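Local coordinates for protein Succinylglutamatedesuccinylase/aspartoacylase (Rhodobacter sphaeroides 2.4.1, PDB 3CDX) that probably acts as a metal-dependent hydrolase of amide or ester bonds, in the succinylglutamate desuccinylase/aspartoacylase family, and holds a calcium ion here, at residues Ala24-Ala29 against Thr40-Ile45; Pro185-Phe190 against Thr258-Val263. One frame throughout, in Å; residues are numbered along the deposited sequence.

Contact 1 (Ala24-Ala29 against Thr40-Ile45); sequences AGYARA and TVEIPI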
ATOM      1  N   ALA A  24      32.552  -5.642  20.034  1.00 29.96           N
ATOM      2  CA  ALA A  24      31.118  -5.394  19.918  1.00 29.53           C
ATOM      3  C   ALA A  24      30.965  -4.363  18.825  1.00 29.06           C
ATOM      4  O   ALA A  24      31.428  -3.242  18.983  1.00 28.42           O
ATOM      5  CB  ALA A  24      30.562  -4.848  21.227  1.00 29.14           C
ATOM      6  N   GLY A  25      30.313  -4.739  17.725  1.00 29.29           N
ATOM      7  CA  GLY A  25      30.128  -3.829  16.594  1.00 28.93           C
ATOM      8  C   GLY A  25      28.947  -4.208  15.724  1.00 28.42           C
ATOM      9  O   GLY A  25      27.972  -4.776  16.201  1.00 29.22           O
ATOM     10  N   TYR A  26      29.029  -3.885  14.441  1.00 28.10           N
ATOM     11  CA  TYR A  26      27.903  -4.094  13.523  1.00 27.18           C
ATOM     12  C   TYR A  26      28.444  -4.602  12.234  1.00 27.04           C
ATOM     13  O   TYR A  26      29.504  -4.156  11.790  1.00 27.55           O
ATOM     14  CB  TYR A  26      27.205  -2.767  13.235  1.00 26.37           C
ATOM     15  CG  TYR A  26      26.730  -2.114  14.492  1.00 27.27           C
ATOM     16  CD1 TYR A  26      25.546  -2.530  15.094  1.00 25.86           C
ATOM     17  CD2 TYR A  26      27.469  -1.091  15.105  1.00 26.11           C
ATOM     18  CE1 TYR A  26      25.107  -1.959  16.247  1.00 23.58           C
ATOM     19  CE2 TYR A  26      27.026  -0.527  16.305  1.00 26.51           C
ATOM     20  CZ  TYR A  26      25.830  -0.980  16.845  1.00 23.76           C
ATOM     21  OH  TYR A  26      25.334  -0.464  17.992  1.00 24.71           O
ATOM     22  N   ALA A  27      27.733  -5.529  11.607  1.00 26.54           N
ATOM     23  CA  ALA A  27      27.952  -5.733  10.176  1.00 26.44           C
ATOM     24  C   ALA A  27      27.086  -4.729   9.437  1.00 26.03           C
ATOM     25  O   ALA A  27      25.943  -4.537   9.790  1.00 27.00           O
ATOM     26  CB  ALA A  27      27.627  -7.166   9.752  1.00 25.47           C
ATOM     27  N   ARG A  28      27.619  -4.113   8.395  1.00 26.67           N
ATOM     28  CA  ARG A  28      26.907  -3.065   7.673  1.00 27.62           C
ATOM     29  C   ARG A  28      26.320  -3.637   6.399  1.00 27.64           C
ATOM     30  O   ARG A  28      27.060  -3.937   5.436  1.00 28.10           O
ATOM     31  CB  ARG A  28      27.864  -1.905   7.351  1.00 27.29           C
ATOM     32  CG  ARG A  28      28.503  -1.308   8.582  1.00 29.57           C
ATOM     33  CD  ARG A  28      29.555  -0.221   8.276  1.00 30.56           C
ATOM     34  NE  ARG A  28      30.759  -0.663   7.533  1.00 36.12           N
ATOM     35  CZ  ARG A  28      31.810  -1.293   8.070  1.00 36.61           C
ATOM     36  NH1 ARG A  28      31.827  -1.613   9.356  1.00 38.98           N
ATOM     37  NH2 ARG A  28      32.845  -1.631   7.308  1.00 36.51           N
ATOM     38  N   ALA A  29      25.008  -3.828   6.399  1.00 26.86           N
ATOM     39  CA  ALA A  29      24.339  -4.428   5.259  1.00 27.77           C
ATOM     40  C   ALA A  29      23.806  -3.331   4.362  1.00 28.12           C
ATOM     41  O   ALA A  29      22.993  -2.487   4.835  1.00 27.01           O
ATOM     42  CB  ALA A  29      23.200  -5.329   5.711  1.00 27.42           C
ATOM     43  N   THR A  40      22.521   1.918   4.693  1.00 29.18           N
ATOM     44  CA  THR A  40      23.001   0.682   5.311  1.00 30.62           C
ATOM     45  C   THR A  40      22.122   0.325   6.518  1.00 31.43           C
ATOM     46  O   THR A  40      21.565   1.216   7.183  1.00 32.41           O
ATOM     47  CB  THR A  40      24.498   0.767   5.811  1.00 31.69           C
ATOM     48  OG1 THR A  40      24.598   1.642   6.935  1.00 35.10           O
ATOM     49  CG2 THR A  40      25.476   1.258   4.748  1.00 29.96           C
ATOM     50  N   VAL A  41      21.981  -0.964   6.809  1.00 30.02           N
ATOM     51  CA  VAL A  41      21.404  -1.358   8.078  1.00 29.63           C
ATOM     52  C   VAL A  41      22.519  -2.005   8.927  1.00 28.69           C
ATOM     53  O   VAL A  41      23.245  -2.887   8.457  1.00 28.38           O
ATOM     54  CB  VAL A  41      20.152  -2.264   7.866  1.00 30.26           C
ATOM     55  CG1 VAL A  41      20.508  -3.397   7.060  1.00 32.07           C
ATOM     56  CG2 VAL A  41      19.588  -2.767   9.178  1.00 31.39           C
ATOM     57  N   GLU A  42      22.655  -1.552  10.165  1.00 27.66           N
ATOM     58  CA  GLU A  42      23.648  -2.089  11.091  1.00 27.98           C
ATOM     59  C   GLU A  42      23.091  -3.282  11.867  1.00 26.82           C
ATOM     60  O   GLU A  42      22.070  -3.181  12.582  1.00 25.79           O
ATOM     61  CB  GLU A  42      24.115  -0.996  12.061  1.00 27.38           C
ATOM     62  CG  GLU A  42      24.993   0.056  11.357  1.00 29.75           C
ATOM     63  CD  GLU A  42      25.222   1.349  12.154  1.00 29.91           C
ATOM     64  OE1 GLU A  42      24.698   1.522  13.270  1.00 30.67           O
ATOM     65  OE2 GLU A  42      25.933   2.222  11.624  1.00 34.87           O
ATOM     66  N   ILE A  43      23.794  -4.403  11.741  1.00 26.36           N
ATOM     67  CA  ILE A  43      23.383  -5.641  12.371  1.00 25.04           C
ATOM     68  C   ILE A  43      24.362  -5.884  13.532  1.00 23.61           C
ATOM     69  O   ILE A  43      25.535  -6.162  13.303  1.00 22.56           O
ATOM     70  CB  ILE A  43      23.437  -6.846  11.386  1.00 25.26           C
ATOM     71  CG1 ILE A  43      22.807  -6.549  10.022  1.00 25.10           C
ATOM     72  CG2 ILE A  43      22.880  -8.156  12.061  1.00 25.14           C
ATOM     73  CD1 ILE A  43      21.304  -6.597   9.894  1.00 29.11           C
ATOM     74  N   PRO A  44      23.883  -5.775  14.776  1.00 23.72           N
ATOM     75  CA  PRO A  44      24.784  -5.999  15.930  1.00 24.11           C
ATOM     76  C   PRO A  44      25.453  -7.395  16.011  1.00 24.45           C
ATOM     77  O   PRO A  44      24.782  -8.422  15.882  1.00 23.05           O
ATOM     78  CB  PRO A  44      23.891  -5.726  17.156  1.00 23.16           C
ATOM     79  CG  PRO A  44      22.481  -5.712  16.654  1.00 23.54           C
ATOM     80  CD  PRO A  44      22.513  -5.388  15.194  1.00 23.58           C
ATOM     81  N   ILE A  45      26.773  -7.389  16.220  1.00 25.90           N
ATOM     82  CA  ILE A  45      27.593  -8.609  16.420  1.00 27.60           C
ATOM     83  C   ILE A  45      28.618  -8.340  17.532  1.00 27.89           C
ATOM     84  O   ILE A  45      29.357  -7.340  17.473  1.00 28.05           O
ATOM     85  CB  ILE A  45      28.458  -8.996  15.175  1.00 27.92           C
ATOM     86  CG1 ILE A  45      27.623  -9.250  13.934  1.00 29.26           C
ATOM     87  CG2 ILE A  45      29.351 -10.242  15.478  1.00 27.04           C
ATOM     88  CD1 ILE A  45      28.485  -9.393  12.652  1.00 29.64           C
TER
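E42 OE1 lies over the centre of one face of the Y26 ring, 4.2 Å above its plane, with carboxylate and ring planes turned 24° apart; at the ring edge, near its plane, sits the carbonyl carbon of I43, while P44 approaches obliquely. The pair belongs to an antiparallel beta hairpin of strands 21-30 and 40-50. Y26 and P44 form a non-hydrogen-bonded pair, which brings Y26 CD1 to 3.6 Å from P44 CA. With CG of Y26 anti to its carbonyl carbon (chi1 -57°), the ring lies against the CB of E42, 3.7 Å from Y26 CD1. Both polar ends are held by other copies of the protein: Y26 OH bonds to V303 N of the second subunit, and E42 OE1 forms a salt bridge with R329 of the third. On the other face of the hairpin, A27, A29 and V41 pack on F126, M129 and F133 of helix 126-138, and V41 and I43 also meet M97 of helix 97-102. Six backbone bonds join the strands, from the nearly linear G25 N to I45 O to the short V41 N to A29 O (2.7 Å). At that end A29 CB meets V41 CG1 at 3.6 Å.

Contact 2 (Pro185-Phe190 against Thr258-Val263); sequences PHNVVF and TRHMMV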
ATOM      1  N   PRO A 185      11.759 -27.042  29.496  1.00 28.16           N
ATOM      2  CA  PRO A 185      10.934 -28.180  29.960  1.00 28.43           C
ATOM      3  C   PRO A 185      10.809 -29.289  28.940  1.00 28.78           C
ATOM      4  O   PRO A 185      10.761 -30.451  29.346  1.00 29.10           O
ATOM      5  CB  PRO A 185       9.563 -27.551  30.233  1.00 28.36           C
ATOM      6  CG  PRO A 185       9.813 -26.115  30.415  1.00 28.55           C
ATOM      7  CD  PRO A 185      11.077 -25.743  29.666  1.00 27.38           C
ATOM      8  N   HIS A 186      10.718 -28.939  27.643  1.00 26.99           N
ATOM      9  CA  HIS A 186      10.613 -29.929  26.585  1.00 26.36           C
ATOM     10  C   HIS A 186      11.596 -29.688  25.459  1.00 26.46           C
ATOM     11  O   HIS A 186      11.914 -28.553  25.145  1.00 25.30           O
ATOM     12  CB  HIS A 186       9.236 -29.937  25.971  1.00 26.66           C
ATOM     13  CG  HIS A 186       8.158 -30.310  26.927  1.00 28.67           C
ATOM     14  ND1 HIS A 186       7.388 -29.371  27.575  1.00 28.62           N
ATOM     15  CD2 HIS A 186       7.733 -31.525  27.360  1.00 27.39           C
ATOM     16  CE1 HIS A 186       6.536 -29.998  28.374  1.00 32.41           C
ATOM     17  NE2 HIS A 186       6.723 -31.305  28.254  1.00 27.05           N
ATOM     18  N   ASN A 187      12.077 -30.783  24.874  1.00 26.86           N
ATOM     19  CA  ASN A 187      12.882 -30.749  23.672  1.00 27.24           C
ATOM     20  C   ASN A 187      12.106 -31.514  22.669  1.00 28.49           C
ATOM     21  O   ASN A 187      11.691 -32.641  22.967  1.00 30.10           O
ATOM     22  CB  ASN A 187      14.246 -31.400  23.879  1.00 27.25           C
ATOM     23  CG  ASN A 187      15.019 -31.497  22.596  1.00 26.01           C
ATOM     24  OD1 ASN A 187      15.267 -30.485  21.953  1.00 25.23           O
ATOM     25  ND2 ASN A 187      15.431 -32.705  22.222  1.00 26.44           N
ATOM     26  N   VAL A 188      11.855 -30.897  21.512  1.00 28.22           N
ATOM     27  CA  VAL A 188      11.038 -31.490  20.469  1.00 29.12           C
ATOM     28  C   VAL A 188      11.852 -31.872  19.214  1.00 30.71           C
ATOM     29  O   VAL A 188      12.473 -31.021  18.581  1.00 28.99           O
ATOM     30  CB  VAL A 188       9.858 -30.540  20.063  1.00 29.35           C
ATOM     31  CG1 VAL A 188       8.867 -31.258  19.194  1.00 27.62           C
ATOM     32  CG2 VAL A 188       9.157 -29.982  21.313  1.00 26.29           C
ATOM     33  N   VAL A 189      11.845 -33.165  18.883  1.00 32.89           N
ATOM     34  CA  VAL A 189      12.457 -33.709  17.657  1.00 34.52           C
ATOM     35  C   VAL A 189      11.364 -33.798  16.599  1.00 37.15           C
ATOM     36  O   VAL A 189      10.301 -34.394  16.858  1.00 37.67           O
ATOM     37  CB  VAL A 189      13.110 -35.091  17.941  1.00 35.20           C
ATOM     38  CG1 VAL A 189      13.940 -35.589  16.738  1.00 33.04           C
ATOM     39  CG2 VAL A 189      13.992 -34.998  19.167  1.00 33.57           C
ATOM     40  N   PHE A 190      11.594 -33.201  15.416  1.00 39.32           N
ATOM     41  CA  PHE A 190      10.506 -32.997  14.436  1.00 41.68           C
ATOM     42  C   PHE A 190      10.918 -32.937  12.963  1.00 42.94           C
ATOM     43  O   PHE A 190      12.112 -32.970  12.630  1.00 44.74           O
ATOM     44  CB  PHE A 190       9.660 -31.754  14.796  1.00 42.55           C
ATOM     45  CG  PHE A 190      10.255 -30.447  14.352  1.00 45.09           C
ATOM     46  CD1 PHE A 190      11.320 -29.873  15.044  1.00 47.87           C
ATOM     47  CD2 PHE A 190       9.725 -29.764  13.245  1.00 48.79           C
ATOM     48  CE1 PHE A 190      11.886 -28.640  14.630  1.00 48.92           C
ATOM     49  CE2 PHE A 190      10.268 -28.522  12.830  1.00 49.70           C
ATOM     50  CZ  PHE A 190      11.352 -27.957  13.527  1.00 47.38           C
ATOM     51  N   THR A 258      14.959 -31.816  31.236  1.00 35.53           N
ATOM     52  CA  THR A 258      14.218 -31.730  30.006  1.00 34.70           C
ATOM     53  C   THR A 258      13.550 -33.054  29.662  1.00 35.00           C
ATOM     54  O   THR A 258      14.155 -34.112  29.833  1.00 34.57           O
ATOM     55  CB  THR A 258      15.241 -31.384  28.878  1.00 35.40           C
ATOM     56  OG1 THR A 258      15.822 -30.098  29.142  1.00 34.70           O
ATOM     57  CG2 THR A 258      14.643 -31.429  27.489  1.00 34.00           C
ATOM     58  N   ARG A 259      12.320 -32.981  29.159  1.00 34.18           N
ATOM     59  CA  ARG A 259      11.590 -34.153  28.675  1.00 34.17           C
ATOM     60  C   ARG A 259      11.565 -34.125  27.128  1.00 33.39           C
ATOM     61  O   ARG A 259      11.142 -33.121  26.506  1.00 31.72           O
ATOM     62  CB  ARG A 259      10.173 -34.210  29.304  1.00 34.20           C
ATOM     63  CG  ARG A 259       9.300 -35.489  28.995  1.00 35.18           C
ATOM     64  CD  ARG A 259       7.913 -35.458  29.724  1.00 35.21           C
ATOM     65  NE  ARG A 259       6.871 -36.246  29.030  1.00 43.51           N
ATOM     66  CZ  ARG A 259       5.534 -36.143  29.225  1.00 46.33           C
ATOM     67  NH1 ARG A 259       5.031 -35.302  30.128  1.00 47.13           N
ATOM     68  NH2 ARG A 259       4.675 -36.893  28.519  1.00 42.05           N
ATOM     69  N   HIS A 260      12.036 -35.219  26.512  1.00 32.19           N
ATOM     70  CA  HIS A 260      12.128 -35.270  25.077  1.00 32.31           C
ATOM     71  C   HIS A 260      10.805 -35.735  24.490  1.00 32.12           C
ATOM     72  O   HIS A 260      10.179 -36.707  24.939  1.00 31.75           O
ATOM     73  CB  HIS A 260      13.240 -36.198  24.574  1.00 32.89           C
ATOM     74  CG  HIS A 260      14.628 -35.822  24.988  1.00 33.99           C
ATOM     75  ND1 HIS A 260      15.291 -34.720  24.487  1.00 35.17           N
ATOM     76  CD2 HIS A 260      15.513 -36.454  25.796  1.00 35.37           C
ATOM     77  CE1 HIS A 260      16.504 -34.659  25.010  1.00 31.64           C
ATOM     78  NE2 HIS A 260      16.661 -35.699  25.809  1.00 34.52           N
ATOM     79  N   MET A 261      10.416 -35.059  23.427  1.00 31.50           N
ATOM     80  CA  MET A 261       9.160 -35.281  22.803  1.00 30.42           C
ATOM     81  C   MET A 261       9.443 -35.247  21.332  1.00 30.77           C
ATOM     82  O   MET A 261      10.589 -35.002  20.912  1.00 30.31           O
ATOM     83  CB  MET A 261       8.189 -34.163  23.219  1.00 30.83           C
ATOM     84  CG  MET A 261       8.246 -33.826  24.734  1.00 29.18           C
ATOM     85  SD  MET A 261       7.406 -35.129  25.745  1.00 25.30           S
ATOM     86  CE  MET A 261       5.679 -34.851  25.322  1.00 27.39           C
ATOM     87  N   MET A 262       8.389 -35.454  20.547  1.00 30.93           N
ATOM     88  CA  MET A 262       8.520 -35.546  19.127  1.00 31.49           C
ATOM     89  C   MET A 262       7.199 -35.225  18.455  1.00 31.69           C
ATOM     90  O   MET A 262       6.117 -35.362  19.051  1.00 30.94           O
ATOM     91  CB  MET A 262       9.064 -36.945  18.698  1.00 31.72           C
ATOM     92  CG  MET A 262       8.208 -38.196  19.051  1.00 33.00           C
ATOM     93  SD  MET A 262       8.908 -39.826  18.444  1.00 32.09           S
ATOM     94  CE  MET A 262       8.893 -39.616  16.706  1.00 33.45           C
ATOM     95  N   VAL A 263       7.316 -34.785  17.210  1.00 32.25           N
ATOM     96  CA  VAL A 263       6.213 -34.556  16.335  1.00 34.01           C
ATOM     97  C   VAL A 263       6.563 -35.287  15.042  1.00 36.16           C
ATOM     98  O   VAL A 263       7.566 -34.958  14.399  1.00 36.99           O
ATOM     99  CB  VAL A 263       6.021 -33.040  16.021  1.00 33.45           C
ATOM    100  CG1 VAL A 263       4.936 -32.879  14.973  1.00 33.89           C
ATOM    101  CG2 VAL A 263       5.654 -32.252  17.294  1.00 32.20           C
TER
HETATM  102  O   HOH W   1       6.177 -32.729  30.667  1.00 41.44           O
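H186-V189 and R259-M262 run side by side as parallel strands in unbroken one-to-one register, their axes 4.4 Å apart and 30° from alignment, with five backbone hydrogen bonds running from R259 N to P185 O at one end to V263 N to V189 O at the other. The pairing joins a strand of the desuccinylase/aspartoacylase catalytic region to strand 259-271, far along the chain. Beside this ladder, N187 ND2 donates to H260 ND1 at 3.0 Å; the donor lies near the imidazole plane and the acceptor near the amide plane, although the two planes stand 81° apart. OD1 of the same amide hydrogen-bonds T161 OG1, so both ends of the amide are engaged. H260 NE2 pairs with E180, holding the ring at both nitrogens. Replacing H260 with an alanine would probably leave N187 ND2 and E180 without these partners and open a gap beside L176. On the other face, M261, with CG anti to its carbonyl carbon (chi1 -44°), sets CG 3.5 Å from H186 CD2. One water links H186 NE2 to R259 NH1, while R259 NH2 forms a salt bridge with D339. V188 CG1 also reaches V263 CG2, at 3.9 Å. The N187 and H260 side packs on helix 169-182, whereas H186 and V188 meet M337 of strand 332-339, and strand 160-163 pairs with 186-189 along its other edge.

How the contacts relate
Contacts 1 and 2 lie on opposite sides of the chain's centre, their own centres about 34 Å apart, and share no strand. The first is local, a hairpin pairing whose apolar side turns into its own subunit; the second joins strands distant in sequence and touches no other chain. Both are partly buried, but contact 2 lies nearer the middle of the chain, about 14 Å from its centre against about 21 Å. Their chemistry follows: polar groups of contact 1 serve assembly with two other subunits, whereas those of contact 2 tie strands and a helix together within one chain. Only contact 2 approaches the metal, with the side chain of F190 about 10 Å from the calcium ion.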